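VP24 (White spot syndrome virus, PDB 5HLJ) is a major envelope protein of the virion, probably anchored in the viral membrane by a transmembrane helix that precedes the crystallised beta-rich part. Local coordinates at residues E92-V97 against T144-A149. Residues are numbered along the deposited sequence; the frame is centred on the assembly and turned at random.
Sequences ELYARV and TLVFGA
Ala95 and Leu145 face each other as an antiparallel hydrogen-bonded pair: Ala95 N gives its hydrogen to Leu145 O at 2.9 Å, and Leu145 N returns one to Ala95 O. Leu93 N adds a nearly straight bond to Phe147 O (N-H...O angle 165°), whereas the return bond from Phe147 N to Leu93 O is weak. Leu93 O also lies 3.0 Å from Val146 CA, in a CA-H...O contact.

One face of the pair carries Glu92, Tyr94, Arg96, Thr144 and Val146, and a single hydrogen bond joins side chains across it. Bent at chi2 and chi3, the Arg96 chain curls back until NH1 meets Thr144 OG1 at 3.0 Å, with the oxygen at the edge of the guanidinium and only 3° out of its plane. NH2 forms a salt bridge with Asp58, so the two nitrogens have separate partners. The Thr144 torsion that sets OG1 beside the backbone N sends CG2 over one face of the Tyr94 ring, 4.3 Å from the centroid, in a CH-pi contact offset toward the rim. Glu92 OE2 touches Val146 CG1, but the carboxylate is chiefly held by His79 and the backbone N of Thr80.

Apolar contacts dominate the other face. Phe147 CE2 meets Leu93 at two atoms, CB and CD2, lying 3.5 Å from Leu93 CB, which sits oblique to the ring. Val97 CG2 rests against Leu145 CB at 4.0 Å. Phe34, Phe36, Leu164 and Met166 of strands 33-42 and 161-170 cover this side. The segment axes approach to 4.7 Å and their N-to-C directions differ by 158°: a long-range antiparallel pairing of strands 90-99 and 141-151, neighbours in the mixed sheet, with Leu93, Ala95, Leu145 and Phe147 turned to the interior.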
loop_
_atom_site.group_PDB
_atom_site.type_symbol
_atom_site.label_atom_id
_atom_site.label_comp_id
_atom_site.label_asym_id
_atom_site.label_seq_id
_atom_site.Cartn_x
_atom_site.Cartn_y
_atom_site.Cartn_z
ATOM N N GLU A 92 2.548 18.764 -4.800
ATOM C CA GLU A 92 3.565 17.927 -5.403
ATOM C C GLU A 92 4.783 17.830 -4.492
ATOM O O GLU A 92 5.195 18.808 -3.877
ATOM C CB GLU A 92 3.941 18.470 -6.782
ATOM C CG GLU A 92 4.971 17.632 -7.551
ATOM C CD GLU A 92 5.300 18.208 -8.926
ATOM O OE1 GLU A 92 4.670 19.213 -9.345
ATOM O OE2 GLU A 92 6.202 17.658 -9.595
ATOM N N LEU A 93 5.320 16.630 -4.352
ATOM C CA LEU A 93 6.651 16.474 -3.791
ATOM C C LEU A 93 7.643 16.516 -4.955
ATOM O O LEU A 93 7.569 15.690 -5.860
ATOM C CB LEU A 93 6.793 15.157 -3.010
ATOM C CG LEU A 93 8.247 14.885 -2.608
ATOM C CD1 LEU A 93 8.689 15.820 -1.461
ATOM C CD2 LEU A 93 8.496 13.417 -2.278
ATOM N N TYR A 94 8.540 17.495 -4.953
ATOM C CA TYR A 94 9.583 17.551 -5.964
ATOM C C TYR A 94 10.907 17.371 -5.239
ATOM O O TYR A 94 11.429 18.314 -4.622
ATOM C CB TYR A 94 9.542 18.875 -6.751
ATOM C CG TYR A 94 10.472 18.898 -7.951
ATOM C CD1 TYR A 94 9.989 18.716 -9.244
ATOM C CD2 TYR A 94 11.842 19.088 -7.785
ATOM C CE1 TYR A 94 10.859 18.731 -10.343
ATOM C CE2 TYR A 94 12.706 19.095 -8.856
ATOM C CZ TYR A 94 12.222 18.919 -10.136
ATOM O OH TYR A 94 13.122 18.927 -11.188
ATOM N N ALA A 95 11.443 16.154 -5.292
ATOM C CA ALA A 95 12.600 15.823 -4.476
ATOM C C ALA A 95 13.825 15.501 -5.313
ATOM O O ALA A 95 13.715 14.980 -6.422
ATOM C CB ALA A 95 12.279 14.652 -3.553
ATOM N N ARG A 96 14.993 15.815 -4.758
ATOM C CA ARG A 96 16.261 15.436 -5.354
ATOM C C ARG A 96 16.876 14.392 -4.440
ATOM O O ARG A 96 16.980 14.593 -3.224
ATOM C CB ARG A 96 17.184 16.654 -5.534
ATOM C CG ARG A 96 16.581 17.785 -6.396
ATOM C CD ARG A 96 16.632 17.466 -7.892
ATOM N NE ARG A 96 18.010 17.474 -8.399
ATOM C CZ ARG A 96 18.395 16.886 -9.529
ATOM N NH1 ARG A 96 17.508 16.235 -10.272
ATOM N NH2 ARG A 96 19.668 16.927 -9.909
ATOM N N VAL A 97 17.253 13.261 -5.014
ATOM C CA VAL A 97 17.696 12.131 -4.225
ATOM C C VAL A 97 19.040 11.638 -4.716
ATOM O O VAL A 97 19.172 11.183 -5.853
ATOM C CB VAL A 97 16.673 10.960 -4.259
ATOM C CG1 VAL A 97 17.149 9.792 -3.390
ATOM C CG2 VAL A 97 15.311 11.424 -3.797
ATOM N N THR A 144 15.574 12.938 -9.782
ATOM C CA THR A 144 14.317 13.570 -9.432
ATOM C C THR A 144 13.307 12.503 -8.998
ATOM O O THR A 144 13.185 11.446 -9.626
ATOM C CB THR A 144 13.785 14.410 -10.608
ATOM O OG1 THR A 144 14.682 15.505 -10.809
ATOM C CG2 THR A 144 12.401 14.978 -10.301
ATOM N N LEU A 145 12.630 12.769 -7.886
ATOM C CA LEU A 145 11.594 11.874 -7.373
ATOM C C LEU A 145 10.366 12.694 -7.055
ATOM O O LEU A 145 10.458 13.689 -6.338
ATOM C CB LEU A 145 12.073 11.121 -6.128
ATOM C CG LEU A 145 11.090 10.186 -5.406
ATOM C CD1 LEU A 145 10.681 9.039 -6.288
ATOM C CD2 LEU A 145 11.705 9.622 -4.104
ATOM N N VAL A 146 9.218 12.315 -7.614
ATOM C CA VAL A 146 8.009 13.086 -7.358
ATOM C C VAL A 146 6.806 12.194 -7.056
ATOM O O VAL A 146 6.722 11.050 -7.505
ATOM C CB VAL A 146 7.634 14.038 -8.567
ATOM C CG1 VAL A 146 8.863 14.675 -9.198
ATOM C CG2 VAL A 146 6.835 13.322 -9.620
ATOM N N PHE A 147 5.872 12.732 -6.285
ATOM C CA PHE A 147 4.527 12.186 -6.246
ATOM C C PHE A 147 3.578 13.364 -6.100
ATOM O O PHE A 147 3.972 14.439 -5.620
ATOM C CB PHE A 147 4.354 11.150 -5.116
ATOM C CG PHE A 147 4.223 11.747 -3.735
ATOM C CD1 PHE A 147 2.996 12.178 -3.263
ATOM C CD2 PHE A 147 5.324 11.846 -2.904
ATOM C CE1 PHE A 147 2.873 12.725 -2.001
ATOM C CE2 PHE A 147 5.206 12.385 -1.632
ATOM C CZ PHE A 147 3.982 12.836 -1.184
ATOM N N GLY A 148 2.345 13.185 -6.553
ATOM C CA GLY A 148 1.341 14.212 -6.378
ATOM C C GLY A 148 0.227 13.758 -5.463
ATOM O O GLY A 148 -0.028 12.558 -5.300
ATOM N N ALA A 149 -0.433 14.720 -4.840
ATOM C CA ALA A 149 -1.637 14.417 -4.085
ATOM C C ALA A 149 -2.630 15.519 -4.349
ATOM O O ALA A 149 -2.292 16.693 -4.272
ATOM C CB ALA A 149 -1.346 14.286 -2.582
#